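Local coordinates for nucleoporin nup120 (Schizosaccharomyces pombe, PDB 4GQ2), which serves as a structural component of the nuclear pore complex, whose nucleoporins build the pore and can act as docking partners for nuclear transport factors, at residues A[865-870]-A[897-902]; A[123-128]-A[143-148]; A[617-622]-A[699-704]; A[439-444]-A[457-462]; A[681-686]-A[737-742]. One frame throughout, in Å; residues are numbered along the deposited sequence.

Contact 1: residues A[865-870]-A[897-902]; sequences TTSLVL and SCYYLH
The ring of Tyr899 carries backbone of the 865-870 loop over one of its faces: Ser867 CA stands 4.0 Å from the ring centroid, 17° off the normal, a CH-pi contact, and Leu868 N lies over the same face, 3.6 Å from Tyr899 CD1. Both sit toward the rim of the ring and not over its middle. Thr866 O approaches obliquely, 3.4 Å from Tyr899 CE2. This is loop-on-helix packing in the HEAT-repeat region of Nup120, where the linker between helices 856-864 and 881-889 runs across the side of helix 895-909. Tyr899 points from that helix toward the linker, its CG anti to the backbone N (chi1 175°), and Leu868 crosses it at about a right angle. Leu868 CB packs on Tyr899 CD1 at 3.7 Å, while Leu868 CD2 reaches Tyr899 CE1 at 4.0 Å. Leu868 also touches Phe883 of helix 881-889 and Tyr844 of helix 840-852. No hydrogen bond joins the two segments; the phenol is instead bonded to the carbonyl oxygen of Phe863, near the end of the helix that precedes the linker, which fixes the far end of the ring. Within the linker an ST turn shapes the chain: Ser867 OG accepts from Val869 N at 3.2 Å with an N-H...O angle of 148°. At the phenol end, Thr866 CG2 comes within 3.3 Å of Tyr899 OH.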
# COMPACT_ATOMS: atom_id res chain seq x y z
N THR A 865 3.32 21.65 22.90
CA THR A 865 4.03 22.47 21.92
C THR A 865 3.05 23.05 20.90
O THR A 865 3.46 23.59 19.88
CB THR A 865 5.15 21.70 21.20
OG1 THR A 865 4.60 20.56 20.54
CG2 THR A 865 6.22 21.23 22.20
N THR A 866 1.76 22.92 21.18
CA THR A 866 0.72 23.49 20.33
C THR A 866 -0.45 24.01 21.15
O THR A 866 -0.51 23.81 22.36
CB THR A 866 0.19 22.48 19.29
OG1 THR A 866 -0.66 23.16 18.35
CG2 THR A 866 -0.62 21.36 19.95
N SER A 867 -1.38 24.69 20.47
CA SER A 867 -2.58 25.22 21.09
C SER A 867 -3.69 25.28 20.05
O SER A 867 -3.42 25.53 18.88
CB SER A 867 -2.31 26.62 21.64
OG SER A 867 -3.46 27.15 22.27
N LEU A 868 -4.92 25.05 20.48
CA LEU A 868 -6.10 25.18 19.63
C LEU A 868 -6.78 26.56 19.77
O LEU A 868 -7.91 26.77 19.33
CB LEU A 868 -7.08 24.05 19.94
CG LEU A 868 -7.21 22.84 19.01
CD1 LEU A 868 -6.02 22.61 18.09
CD2 LEU A 868 -7.53 21.58 19.79
N VAL A 869 -6.07 27.52 20.37
CA VAL A 869 -6.63 28.84 20.71
C VAL A 869 -7.24 29.59 19.51
O VAL A 869 -8.23 30.32 19.67
CB VAL A 869 -5.60 29.69 21.49
CG1 VAL A 869 -5.74 31.18 21.22
CG2 VAL A 869 -5.71 29.40 22.98
N LEU A 870 -6.68 29.40 18.33
CA LEU A 870 -7.16 30.07 17.12
C LEU A 870 -8.18 29.25 16.32
O LEU A 870 -8.56 29.65 15.23
CB LEU A 870 -5.98 30.50 16.23
CG LEU A 870 -4.94 31.42 16.89
CD1 LEU A 870 -3.69 31.57 16.03
CD2 LEU A 870 -5.54 32.78 17.23
N SER A 897 -7.13 28.17 28.69
CA SER A 897 -7.72 27.35 29.75
C SER A 897 -8.65 26.28 29.20
O SER A 897 -8.59 25.12 29.63
CB SER A 897 -8.47 28.21 30.76
OG SER A 897 -7.58 28.90 31.62
N CYS A 898 -9.50 26.67 28.24
CA CYS A 898 -10.41 25.74 27.56
C CYS A 898 -9.66 24.57 26.94
O CYS A 898 -10.07 23.41 27.07
CB CYS A 898 -11.22 26.46 26.48
SG CYS A 898 -12.53 27.55 27.12
N TYR A 899 -8.55 24.89 26.28
CA TYR A 899 -7.67 23.91 25.66
C TYR A 899 -7.11 22.97 26.72
O TYR A 899 -7.21 21.75 26.58
CB TYR A 899 -6.56 24.62 24.87
CG TYR A 899 -5.50 23.72 24.27
CD1 TYR A 899 -5.80 22.84 23.23
CD2 TYR A 899 -4.17 23.77 24.73
CE1 TYR A 899 -4.83 22.02 22.68
CE2 TYR A 899 -3.19 22.96 24.19
CZ TYR A 899 -3.52 22.08 23.16
OH TYR A 899 -2.56 21.27 22.61
N TYR A 900 -6.55 23.53 27.80
CA TYR A 900 -6.02 22.72 28.90
C TYR A 900 -7.09 21.88 29.61
O TYR A 900 -6.82 20.74 30.03
CB TYR A 900 -5.24 23.57 29.90
CG TYR A 900 -3.90 24.09 29.39
CD1 TYR A 900 -3.10 23.32 28.54
CD2 TYR A 900 -3.42 25.34 29.78
CE1 TYR A 900 -1.87 23.79 28.09
CE2 TYR A 900 -2.20 25.82 29.34
CZ TYR A 900 -1.43 25.04 28.49
OH TYR A 900 -0.22 25.51 28.04
N LEU A 901 -8.30 22.43 29.74
CA LEU A 901 -9.46 21.67 30.24
C LEU A 901 -9.77 20.50 29.31
O LEU A 901 -9.96 19.36 29.77
CB LEU A 901 -10.71 22.55 30.35
CG LEU A 901 -11.73 22.32 31.48
CD1 LEU A 901 -13.14 22.73 31.03
CD2 LEU A 901 -11.76 20.91 32.05
N HIS A 902 -9.84 20.77 28.01
CA HIS A 902 -10.07 19.72 27.03
C HIS A 902 -9.03 18.63 27.12
O HIS A 902 -9.36 17.45 27.14
CB HIS A 902 -10.10 20.29 25.63
CG HIS A 902 -10.13 19.23 24.57
ND1 HIS A 902 -9.13 19.07 23.68
CD2 HIS A 902 -11.07 18.25 24.28
CE1 HIS A 902 -9.42 18.05 22.87
NE2 HIS A 902 -10.61 17.54 23.23

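Contact 2: residues A[123-128]-A[143-148]; sequences HSDTTI and LSKTWF
Lys145 leaves its backbone with CG anti to the carbonyl carbon (chi1 -72°) and then runs fully extended, while Asp125 holds CG anti to its own backbone N (chi1 -154°); together these torsions bring ammonium and carboxylate into a salt bridge, Lys145 NZ to Asp125 OD2 at 3.2 Å. The oxygen is met nearly along its C-O bond. The ammonium's stronger partner is Glu96, also in a salt bridge, so it is shared by two carboxylates. Next along the chains, strands 126-133 and 138-143 are antiparallel neighbours in a four-stranded sheet, consistent with one blade of the beta-propeller. Leu143 N donates to Thr127 O at 2.8 Å, with an N-H...O angle of 168°. Thr127 CG2 and Leu143 CD1 touch at 3.9 Å, with Phe118 and Phe120 beside Thr127 and Leu74 beside Leu143. Past Leu143 the chain enters a short, weakly bonded helical turn, where Ser144 OG accepts a weak capping bond from Thr146 N at 3.3 Å.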
# COMPACT_ATOMS: atom_id res chain seq x y z
N HIS A 123 -40.41 -5.11 -14.27
CA HIS A 123 -41.14 -5.53 -13.07
C HIS A 123 -40.32 -6.55 -12.33
O HIS A 123 -39.59 -7.34 -12.95
CB HIS A 123 -42.51 -6.09 -13.45
CG HIS A 123 -43.36 -6.49 -12.25
ND1 HIS A 123 -43.84 -7.74 -12.10
CD2 HIS A 123 -43.80 -5.76 -11.15
CE1 HIS A 123 -44.55 -7.81 -10.96
NE2 HIS A 123 -44.52 -6.60 -10.38
N SER A 124 -40.41 -6.52 -11.00
CA SER A 124 -39.63 -7.38 -10.09
C SER A 124 -38.12 -7.08 -10.04
O SER A 124 -37.39 -7.68 -9.26
CB SER A 124 -39.89 -8.88 -10.33
OG SER A 124 -39.26 -9.33 -11.52
N ASP A 125 -37.67 -6.14 -10.88
CA ASP A 125 -36.31 -5.59 -10.84
C ASP A 125 -35.22 -6.67 -10.64
O ASP A 125 -34.38 -6.55 -9.75
CB ASP A 125 -36.21 -4.50 -9.76
CG ASP A 125 -35.12 -3.48 -10.05
OD1 ASP A 125 -35.30 -2.65 -10.96
OD2 ASP A 125 -34.08 -3.51 -9.36
N THR A 126 -35.27 -7.71 -11.46
CA THR A 126 -34.34 -8.84 -11.34
C THR A 126 -33.60 -9.15 -12.65
O THR A 126 -34.15 -9.00 -13.74
CB THR A 126 -35.02 -10.11 -10.78
OG1 THR A 126 -34.21 -11.26 -11.06
CG2 THR A 126 -36.40 -10.32 -11.39
N THR A 127 -32.35 -9.57 -12.52
CA THR A 127 -31.52 -9.94 -13.66
C THR A 127 -31.51 -11.46 -13.82
O THR A 127 -31.44 -12.20 -12.84
CB THR A 127 -30.07 -9.41 -13.50
OG1 THR A 127 -30.09 -7.99 -13.29
CG2 THR A 127 -29.25 -9.68 -14.76
N ILE A 128 -31.57 -11.90 -15.08
CA ILE A 128 -31.64 -13.31 -15.44
C ILE A 128 -30.36 -13.74 -16.17
O ILE A 128 -29.83 -12.99 -16.99
CB ILE A 128 -32.89 -13.57 -16.32
CG1 ILE A 128 -34.10 -13.91 -15.45
CG2 ILE A 128 -32.66 -14.68 -17.34
CD1 ILE A 128 -34.83 -12.71 -14.87
N LEU A 143 -31.00 -13.65 -10.52
CA LEU A 143 -30.05 -12.99 -9.64
C LEU A 143 -30.76 -12.11 -8.63
O LEU A 143 -31.62 -11.30 -8.99
CB LEU A 143 -29.07 -12.13 -10.44
CG LEU A 143 -28.01 -12.81 -11.30
CD1 LEU A 143 -27.31 -11.77 -12.17
CD2 LEU A 143 -27.00 -13.57 -10.45
N SER A 144 -30.39 -12.26 -7.37
CA SER A 144 -30.80 -11.31 -6.35
C SER A 144 -29.65 -10.34 -6.07
O SER A 144 -28.50 -10.76 -5.89
CB SER A 144 -31.22 -12.05 -5.08
OG SER A 144 -31.59 -11.14 -4.06
N LYS A 145 -29.98 -9.05 -6.05
CA LYS A 145 -29.02 -8.01 -5.66
C LYS A 145 -28.47 -8.25 -4.25
O LYS A 145 -27.32 -7.91 -3.96
CB LYS A 145 -29.65 -6.62 -5.75
CG LYS A 145 -29.87 -6.14 -7.18
CD LYS A 145 -30.41 -4.73 -7.23
CE LYS A 145 -30.59 -4.28 -8.67
NZ LYS A 145 -31.02 -2.85 -8.76
N THR A 146 -29.30 -8.84 -3.39
CA THR A 146 -28.93 -9.22 -2.02
C THR A 146 -27.65 -10.05 -1.95
O THR A 146 -26.88 -9.92 -1.00
CB THR A 146 -30.08 -10.01 -1.36
OG1 THR A 146 -31.20 -9.14 -1.17
CG2 THR A 146 -29.67 -10.57 -0.00
N TRP A 147 -27.44 -10.89 -2.96
CA TRP A 147 -26.31 -11.83 -2.97
C TRP A 147 -25.00 -11.11 -2.94
O TRP A 147 -24.01 -11.61 -2.42
CB TRP A 147 -26.34 -12.70 -4.22
CG TRP A 147 -27.53 -13.61 -4.34
CD1 TRP A 147 -28.56 -13.83 -3.42
CD2 TRP A 147 -27.84 -14.51 -5.46
NE1 TRP A 147 -29.46 -14.75 -3.89
CE2 TRP A 147 -29.08 -15.19 -5.11
CE3 TRP A 147 -27.23 -14.79 -6.68
CZ2 TRP A 147 -29.68 -16.12 -5.96
CZ3 TRP A 147 -27.84 -15.72 -7.53
CH2 TRP A 147 -29.03 -16.37 -7.17
N PHE A 148 -24.99 -9.92 -3.54
CA PHE A 148 -23.79 -9.12 -3.60
C PHE A 148 -23.59 -8.29 -2.34
O PHE A 148 -22.49 -7.82 -2.08
CB PHE A 148 -23.85 -8.21 -4.84
CG PHE A 148 -23.94 -8.97 -6.13
CD1 PHE A 148 -22.78 -9.41 -6.77
CD2 PHE A 148 -25.17 -9.25 -6.70
CE1 PHE A 148 -22.86 -10.11 -7.96
CE2 PHE A 148 -25.25 -9.96 -7.89
CZ PHE A 148 -24.10 -10.39 -8.52

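Contact 3: residues A[617-622]-A[699-704]; sequences WVFYDK and LLSLIT
Ser701 OG is wedged between two aromatic residues of helix 612-624, lying 3.1 Å from Tyr620 CB and 3.4 Å from Phe619 CD1. It meets the phenylalanine at the ring edge, near the ring plane. Tyr620 then reaches past the serine to the next residue, Leu702: its CD1 comes 3.5 Å from Leu702 CA, and its CE1 packs on Leu702 CG at 3.8 Å. The small serine lets the backbones draw close, the CA atoms of Tyr620 and Ser701 being 5.6 Å apart. Here two helices of the Nup120 helical domain cross almost perpendicularly, their short axes approaching to 8.7 Å at a signed angle of -98°, with the C-terminal turn of helix 672-703 laid across helix 612-624. No hydrogen bond links the two segments directly, but the buried serine hydroxyl is bonded to the carbonyl oxygen of Leu616, one residue before 617-622, which pins it to the same helix. Farther out, Ile596 and Leu600 of helix 590-605 back Phe619, and Ile633 and Leu636 of helix 630-641 border Tyr620 and Leu702 respectively.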
# COMPACT_ATOMS: atom_id res chain seq x y z
N TRP A 617 22.99 22.75 -2.05
CA TRP A 617 24.41 22.49 -2.23
C TRP A 617 24.82 21.21 -1.59
O TRP A 617 25.57 20.41 -2.19
CB TRP A 617 25.24 23.64 -1.67
CG TRP A 617 26.71 23.56 -2.02
CD1 TRP A 617 27.32 23.94 -3.22
CD2 TRP A 617 27.80 23.07 -1.17
NE1 TRP A 617 28.67 23.72 -3.17
CE2 TRP A 617 29.03 23.20 -1.98
CE3 TRP A 617 27.89 22.56 0.11
CZ2 TRP A 617 30.27 22.82 -1.48
CZ3 TRP A 617 29.15 22.18 0.60
CH2 TRP A 617 30.31 22.31 -0.18
N VAL A 618 24.33 20.97 -0.38
CA VAL A 618 24.60 19.71 0.30
C VAL A 618 23.99 18.58 -0.54
O VAL A 618 24.66 17.58 -0.81
CB VAL A 618 24.08 19.69 1.76
CG1 VAL A 618 24.05 18.28 2.31
CG2 VAL A 618 24.96 20.57 2.64
N PHE A 619 22.76 18.79 -1.01
CA PHE A 619 22.04 17.80 -1.80
C PHE A 619 22.80 17.42 -3.06
O PHE A 619 22.97 16.24 -3.36
CB PHE A 619 20.64 18.31 -2.17
CG PHE A 619 19.82 17.30 -2.94
CD1 PHE A 619 19.97 17.16 -4.32
CD2 PHE A 619 18.91 16.49 -2.28
CE1 PHE A 619 19.23 16.23 -5.02
CE2 PHE A 619 18.16 15.56 -2.98
CZ PHE A 619 18.32 15.43 -4.35
N TYR A 620 23.25 18.44 -3.79
CA TYR A 620 24.05 18.23 -4.99
C TYR A 620 25.33 17.46 -4.66
O TYR A 620 25.69 16.52 -5.36
CB TYR A 620 24.38 19.58 -5.64
CG TYR A 620 25.35 19.50 -6.80
CD1 TYR A 620 24.91 19.14 -8.08
CD2 TYR A 620 26.70 19.78 -6.63
CE1 TYR A 620 25.80 19.06 -9.14
CE2 TYR A 620 27.59 19.72 -7.69
CZ TYR A 620 27.14 19.35 -8.94
OH TYR A 620 28.02 19.28 -10.00
N ASP A 621 25.99 17.87 -3.57
CA ASP A 621 27.25 17.28 -3.15
C ASP A 621 27.14 15.80 -2.80
O ASP A 621 28.00 15.01 -3.18
CB ASP A 621 27.84 18.04 -1.97
CG ASP A 621 29.33 17.79 -1.80
OD1 ASP A 621 30.13 18.45 -2.50
OD2 ASP A 621 29.70 16.93 -0.96
N LYS A 622 26.09 15.42 -2.09
CA LYS A 622 25.97 14.03 -1.65
C LYS A 622 25.32 13.11 -2.69
O LYS A 622 25.72 11.95 -2.82
CB LYS A 622 25.29 13.91 -0.28
CG LYS A 622 23.96 14.63 -0.14
CD LYS A 622 23.44 14.60 1.29
CE LYS A 622 22.06 15.24 1.39
NZ LYS A 622 21.61 15.42 2.80
N LEU A 699 17.82 18.96 -11.32
CA LEU A 699 18.28 19.97 -12.26
C LEU A 699 18.58 21.30 -11.57
O LEU A 699 19.67 21.85 -11.72
CB LEU A 699 17.24 20.16 -13.36
CG LEU A 699 17.69 20.60 -14.75
CD1 LEU A 699 18.75 19.67 -15.32
CD2 LEU A 699 16.47 20.65 -15.66
N LEU A 700 17.63 21.78 -10.77
CA LEU A 700 17.80 23.00 -9.98
C LEU A 700 18.99 22.92 -9.03
O LEU A 700 19.77 23.87 -8.92
CB LEU A 700 16.51 23.33 -9.22
CG LEU A 700 15.53 24.34 -9.83
CD1 LEU A 700 15.74 24.58 -11.33
CD2 LEU A 700 14.08 23.95 -9.54
N SER A 701 19.15 21.77 -8.38
CA SER A 701 20.28 21.51 -7.50
C SER A 701 21.63 21.53 -8.22
O SER A 701 22.63 21.96 -7.65
CB SER A 701 20.08 20.16 -6.80
OG SER A 701 21.29 19.72 -6.20
N LEU A 702 21.66 21.03 -9.45
CA LEU A 702 22.88 21.05 -10.26
C LEU A 702 23.27 22.49 -10.61
O LEU A 702 24.41 22.91 -10.39
CB LEU A 702 22.69 20.23 -11.54
CG LEU A 702 23.93 19.90 -12.39
CD1 LEU A 702 23.73 18.58 -13.11
CD2 LEU A 702 24.28 21.00 -13.38
N ILE A 703 22.30 23.23 -11.15
CA ILE A 703 22.46 24.60 -11.62
C ILE A 703 23.01 25.53 -10.54
O ILE A 703 23.97 26.26 -10.78
CB ILE A 703 21.10 25.14 -12.13
CG1 ILE A 703 20.69 24.43 -13.42
CG2 ILE A 703 21.12 26.65 -12.31
CD1 ILE A 703 19.23 24.64 -13.78
N THR A 704 22.41 25.49 -9.35
CA THR A 704 22.75 26.43 -8.28
C THR A 704 24.05 26.07 -7.57
O THR A 704 24.47 26.75 -6.64
CB THR A 704 21.61 26.58 -7.24
OG1 THR A 704 21.36 25.32 -6.59
CG2 THR A 704 20.32 27.08 -7.92

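Contact 4: residues A[439-444]-A[457-462]; sequences VALLSF and DKFGAL
Phe459 reaches across to helix 434-443 and meets two consecutive leucines in different ways. Its CG is anti to the carbonyl carbon (chi1 -79°), which carries the ring across to Leu441 and Leu442. Leu441 comes to meet it, crossing at about a right angle, with CG anti to the backbone N, and its CD2 methyl lies over one face of the phenyl ring, 4.0 Å from the centroid and 27° off the normal. That geometry is a CH-pi contact, with Leu441 CD2 3.6 Å from Phe459 CZ. The arrangement joins the C-terminal turn of helix 434-443 to helix 453-459, both within the beta-propeller region of the protein, in a helical section and not in its sheets. Leu442 has a chi1 of -110°, well away from a staggered value, and leans over so that CD1 comes 3.4 Å from Phe459 CE2; this methyl meets the ring obliquely. The pairing is wholly apolar, without a hydrogen bond between the segments. Leu467, Ala470 and Val471 of helix 464-478 pack on Leu441, whereas Leu50 and Asn47 of helix 46-55 adjoin Leu442. Phe459 is also the first residue of a type I beta turn that runs to Leu462.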
# COMPACT_ATOMS: atom_id res chain seq x y z
N VAL A 439 -0.98 -19.89 -5.75
CA VAL A 439 -0.53 -21.07 -6.48
C VAL A 439 0.99 -21.15 -6.54
O VAL A 439 1.56 -22.21 -6.33
CB VAL A 439 -1.16 -21.15 -7.89
CG1 VAL A 439 -0.53 -22.27 -8.71
CG2 VAL A 439 -2.66 -21.38 -7.77
N ALA A 440 1.64 -20.01 -6.81
CA ALA A 440 3.10 -19.95 -6.76
C ALA A 440 3.63 -20.38 -5.39
O ALA A 440 4.63 -21.09 -5.29
CB ALA A 440 3.58 -18.56 -7.10
N LEU A 441 2.95 -19.94 -4.33
CA LEU A 441 3.32 -20.30 -2.96
C LEU A 441 3.28 -21.82 -2.72
O LEU A 441 4.14 -22.34 -2.00
CB LEU A 441 2.43 -19.57 -1.95
CG LEU A 441 2.85 -19.64 -0.48
CD1 LEU A 441 4.28 -19.13 -0.31
CD2 LEU A 441 1.88 -18.85 0.38
N LEU A 442 2.30 -22.50 -3.30
CA LEU A 442 2.19 -23.96 -3.27
C LEU A 442 3.47 -24.64 -3.76
O LEU A 442 4.04 -25.49 -3.09
CB LEU A 442 1.02 -24.42 -4.14
CG LEU A 442 -0.27 -25.01 -3.56
CD1 LEU A 442 -1.02 -24.05 -2.65
CD2 LEU A 442 -1.16 -25.44 -4.72
N SER A 443 3.90 -24.24 -4.95
CA SER A 443 5.09 -24.76 -5.60
C SER A 443 6.35 -24.62 -4.73
O SER A 443 7.25 -25.46 -4.81
CB SER A 443 5.28 -24.06 -6.96
OG SER A 443 6.55 -24.34 -7.52
N PHE A 444 6.39 -23.57 -3.92
CA PHE A 444 7.53 -23.32 -3.03
C PHE A 444 7.37 -24.06 -1.69
O PHE A 444 7.96 -23.68 -0.68
CB PHE A 444 7.76 -21.81 -2.84
CG PHE A 444 8.61 -21.18 -3.92
CD1 PHE A 444 8.29 -21.34 -5.27
CD2 PHE A 444 9.73 -20.41 -3.58
CE1 PHE A 444 9.08 -20.77 -6.26
CE2 PHE A 444 10.51 -19.83 -4.58
CZ PHE A 444 10.19 -20.01 -5.92
N ASP A 457 -7.42 -23.97 -1.71
CA ASP A 457 -8.63 -23.53 -1.02
C ASP A 457 -8.34 -23.07 0.40
O ASP A 457 -9.03 -22.18 0.92
CB ASP A 457 -9.68 -24.65 -1.01
CG ASP A 457 -10.27 -24.91 -2.39
OD1 ASP A 457 -9.50 -25.08 -3.35
OD2 ASP A 457 -11.51 -24.96 -2.50
N LYS A 458 -7.32 -23.67 1.02
CA LYS A 458 -6.86 -23.28 2.35
C LYS A 458 -6.24 -21.88 2.36
O LYS A 458 -6.51 -21.08 3.27
CB LYS A 458 -5.87 -24.31 2.90
CG LYS A 458 -6.50 -25.63 3.31
CD LYS A 458 -5.46 -26.73 3.46
CE LYS A 458 -4.52 -26.49 4.64
NZ LYS A 458 -5.25 -26.49 5.94
N PHE A 459 -5.41 -21.59 1.35
CA PHE A 459 -4.81 -20.26 1.19
C PHE A 459 -5.86 -19.17 0.94
O PHE A 459 -5.63 -18.00 1.24
CB PHE A 459 -3.77 -20.25 0.06
CG PHE A 459 -2.43 -20.82 0.44
CD1 PHE A 459 -2.03 -20.90 1.78
CD2 PHE A 459 -1.55 -21.26 -0.54
CE1 PHE A 459 -0.78 -21.42 2.12
CE2 PHE A 459 -0.31 -21.78 -0.20
CZ PHE A 459 0.08 -21.86 1.12
N GLY A 460 -7.01 -19.57 0.40
CA GLY A 460 -8.12 -18.66 0.14
C GLY A 460 -8.80 -18.16 1.41
O GLY A 460 -9.52 -17.16 1.38
N ALA A 461 -8.58 -18.87 2.52
CA ALA A 461 -9.08 -18.46 3.83
C ALA A 461 -8.04 -17.65 4.62
O ALA A 461 -8.28 -17.26 5.76
CB ALA A 461 -9.55 -19.66 4.63
N LEU A 462 -6.89 -17.41 3.99
CA LEU A 462 -5.87 -16.51 4.54
C LEU A 462 -6.19 -15.06 4.21
O LEU A 462 -6.61 -14.74 3.09
CB LEU A 462 -4.48 -16.87 3.99
CG LEU A 462 -3.46 -17.60 4.87
CD1 LEU A 462 -4.05 -18.79 5.63
CD2 LEU A 462 -2.26 -18.02 4.03

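Contact 5: residues A[681-686]-A[737-742]; sequences VLDSIL and ENSALL
Ser739 and Asp683 make the whole of the direct contact, through one short hydrogen bond: Ser739 OG donates to Asp683 OD1 at 2.6 Å. Both side chains point toward the opposing segment, with Asp683 CG (chi1 176°) and Ser739 OG (chi1 -169°) each anti to the backbone N. The hydroxyl approaches from above the carboxylate, about 50° out of its plane, and Ser739 CB follows to 3.2 Å from Asp683 OD1. Around this tight point the contact is thin, with only 74 Å² buried in total. Both residues are partly exposed, and the second carboxylate oxygen, Asp683 OD2, turns to a salt bridge with Lys687 one helical turn on; that nearby positive charge would be expected to favour the ionised carboxylate. Apolar packing lies next to the hydrogen bond, on the same flank of helix 672-703, where Leu686 is set against Val732, Leu735 and Leu736 of helix 719-739, and Leu682 against Leu799 of helix 790-803. The arrangement is a side-chain hydrogen bond between two helices, at the border of their apolar packing, joining the long helix 672-703 of the helical domain to the C-terminal end of helix 719-739 in an all-helical part of the fold.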
# COMPACT_ATOMS: atom_id res chain seq x y z
N VAL A 681 -5.14 3.93 -10.94
CA VAL A 681 -4.75 4.99 -11.87
C VAL A 681 -3.92 6.07 -11.17
O VAL A 681 -2.88 6.48 -11.69
CB VAL A 681 -5.97 5.61 -12.59
CG1 VAL A 681 -5.57 6.85 -13.38
CG2 VAL A 681 -6.63 4.59 -13.50
N LEU A 682 -4.36 6.51 -9.98
CA LEU A 682 -3.59 7.48 -9.18
C LEU A 682 -2.17 6.99 -8.90
O LEU A 682 -1.20 7.73 -9.13
CB LEU A 682 -4.31 7.82 -7.86
CG LEU A 682 -5.53 8.73 -8.01
CD1 LEU A 682 -6.21 8.94 -6.67
CD2 LEU A 682 -5.18 10.05 -8.67
N ASP A 683 -2.04 5.76 -8.40
CA ASP A 683 -0.74 5.19 -8.09
C ASP A 683 0.17 5.30 -9.32
O ASP A 683 1.33 5.71 -9.23
CB ASP A 683 -0.90 3.72 -7.67
CG ASP A 683 0.42 3.02 -7.42
OD1 ASP A 683 0.98 3.19 -6.32
OD2 ASP A 683 0.90 2.30 -8.32
N SER A 684 -0.39 4.94 -10.47
CA SER A 684 0.33 4.94 -11.73
C SER A 684 0.70 6.37 -12.18
O SER A 684 1.80 6.61 -12.66
CB SER A 684 -0.49 4.20 -12.79
OG SER A 684 0.11 4.33 -14.06
N ILE A 685 -0.22 7.31 -12.03
CA ILE A 685 0.05 8.72 -12.35
C ILE A 685 1.06 9.34 -11.38
O ILE A 685 2.01 10.01 -11.81
CB ILE A 685 -1.25 9.57 -12.39
CG1 ILE A 685 -2.25 9.02 -13.42
CG2 ILE A 685 -0.94 11.03 -12.70
CD1 ILE A 685 -1.63 8.61 -14.73
N LEU A 686 0.86 9.10 -10.09
CA LEU A 686 1.73 9.66 -9.04
C LEU A 686 3.19 9.23 -9.13
O LEU A 686 4.06 10.00 -8.76
CB LEU A 686 1.17 9.37 -7.65
CG LEU A 686 -0.16 10.03 -7.28
CD1 LEU A 686 -0.69 9.44 -6.00
CD2 LEU A 686 -0.05 11.54 -7.13
N GLU A 737 2.90 6.54 -0.54
CA GLU A 737 2.97 5.74 0.68
C GLU A 737 1.57 5.24 1.08
O GLU A 737 1.44 4.23 1.77
CB GLU A 737 3.63 6.53 1.81
CG GLU A 737 4.54 5.68 2.70
CD GLU A 737 5.05 6.41 3.94
OE1 GLU A 737 4.78 5.93 5.07
OE2 GLU A 737 5.73 7.45 3.78
N ASN A 738 0.53 5.93 0.62
CA ASN A 738 -0.84 5.50 0.93
C ASN A 738 -1.28 4.32 0.05
O ASN A 738 -2.25 3.61 0.37
CB ASN A 738 -1.81 6.68 0.79
CG ASN A 738 -1.83 7.58 2.01
OD1 ASN A 738 -2.80 7.59 2.76
ND2 ASN A 738 -0.76 8.36 2.21
N SER A 739 -0.57 4.12 -1.05
CA SER A 739 -0.97 3.15 -2.06
C SER A 739 -0.87 1.71 -1.57
O SER A 739 -1.75 0.90 -1.87
CB SER A 739 -0.15 3.33 -3.33
OG SER A 739 -0.71 2.56 -4.38
N ALA A 740 0.18 1.40 -0.82
CA ALA A 740 0.39 0.05 -0.28
C ALA A 740 -0.03 -0.08 1.19
O ALA A 740 0.15 -1.13 1.81
CB ALA A 740 1.83 -0.38 -0.46
N LEU A 741 -0.61 0.99 1.74
CA LEU A 741 -0.98 1.03 3.14
C LEU A 741 -2.30 0.31 3.38
O LEU A 741 -3.37 0.81 3.03
CB LEU A 741 -1.04 2.48 3.61
CG LEU A 741 -1.18 2.79 5.11
CD1 LEU A 741 -0.50 1.75 5.99
CD2 LEU A 741 -0.58 4.15 5.38
N LEU A 742 -2.20 -0.87 3.98
CA LEU A 742 -3.38 -1.70 4.22
C LEU A 742 -4.10 -1.27 5.48
O LEU A 742 -3.49 -1.13 6.54
CB LEU A 742 -3.02 -3.18 4.25
CG LEU A 742 -2.81 -3.74 2.85
CD1 LEU A 742 -2.07 -5.07 2.89
CD2 LEU A 742 -4.16 -3.89 2.15

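Along the chain the order is contact 2, contact 4, then contacts 3 and 5 with alternating segments, and finally contact 1. Contacts 2 and 4 belong to the beta-propeller range, their centres about 33 Å apart, one on a four-stranded sheet and the other on helices. Contacts 3 and 5 share helix 672-703 with about 28 Å between their centres, so one long helix takes part in two separate packing sites. Contact 5 lies about 26 Å from contact 4 between centres, nearest atoms about 11 Å apart, whereas contact 1, in the HEAT-repeat range, is about 35 Å or more from every other centre. The contacts are thus separate, local packing sites spread over the propeller, helical and HEAT-repeat regions.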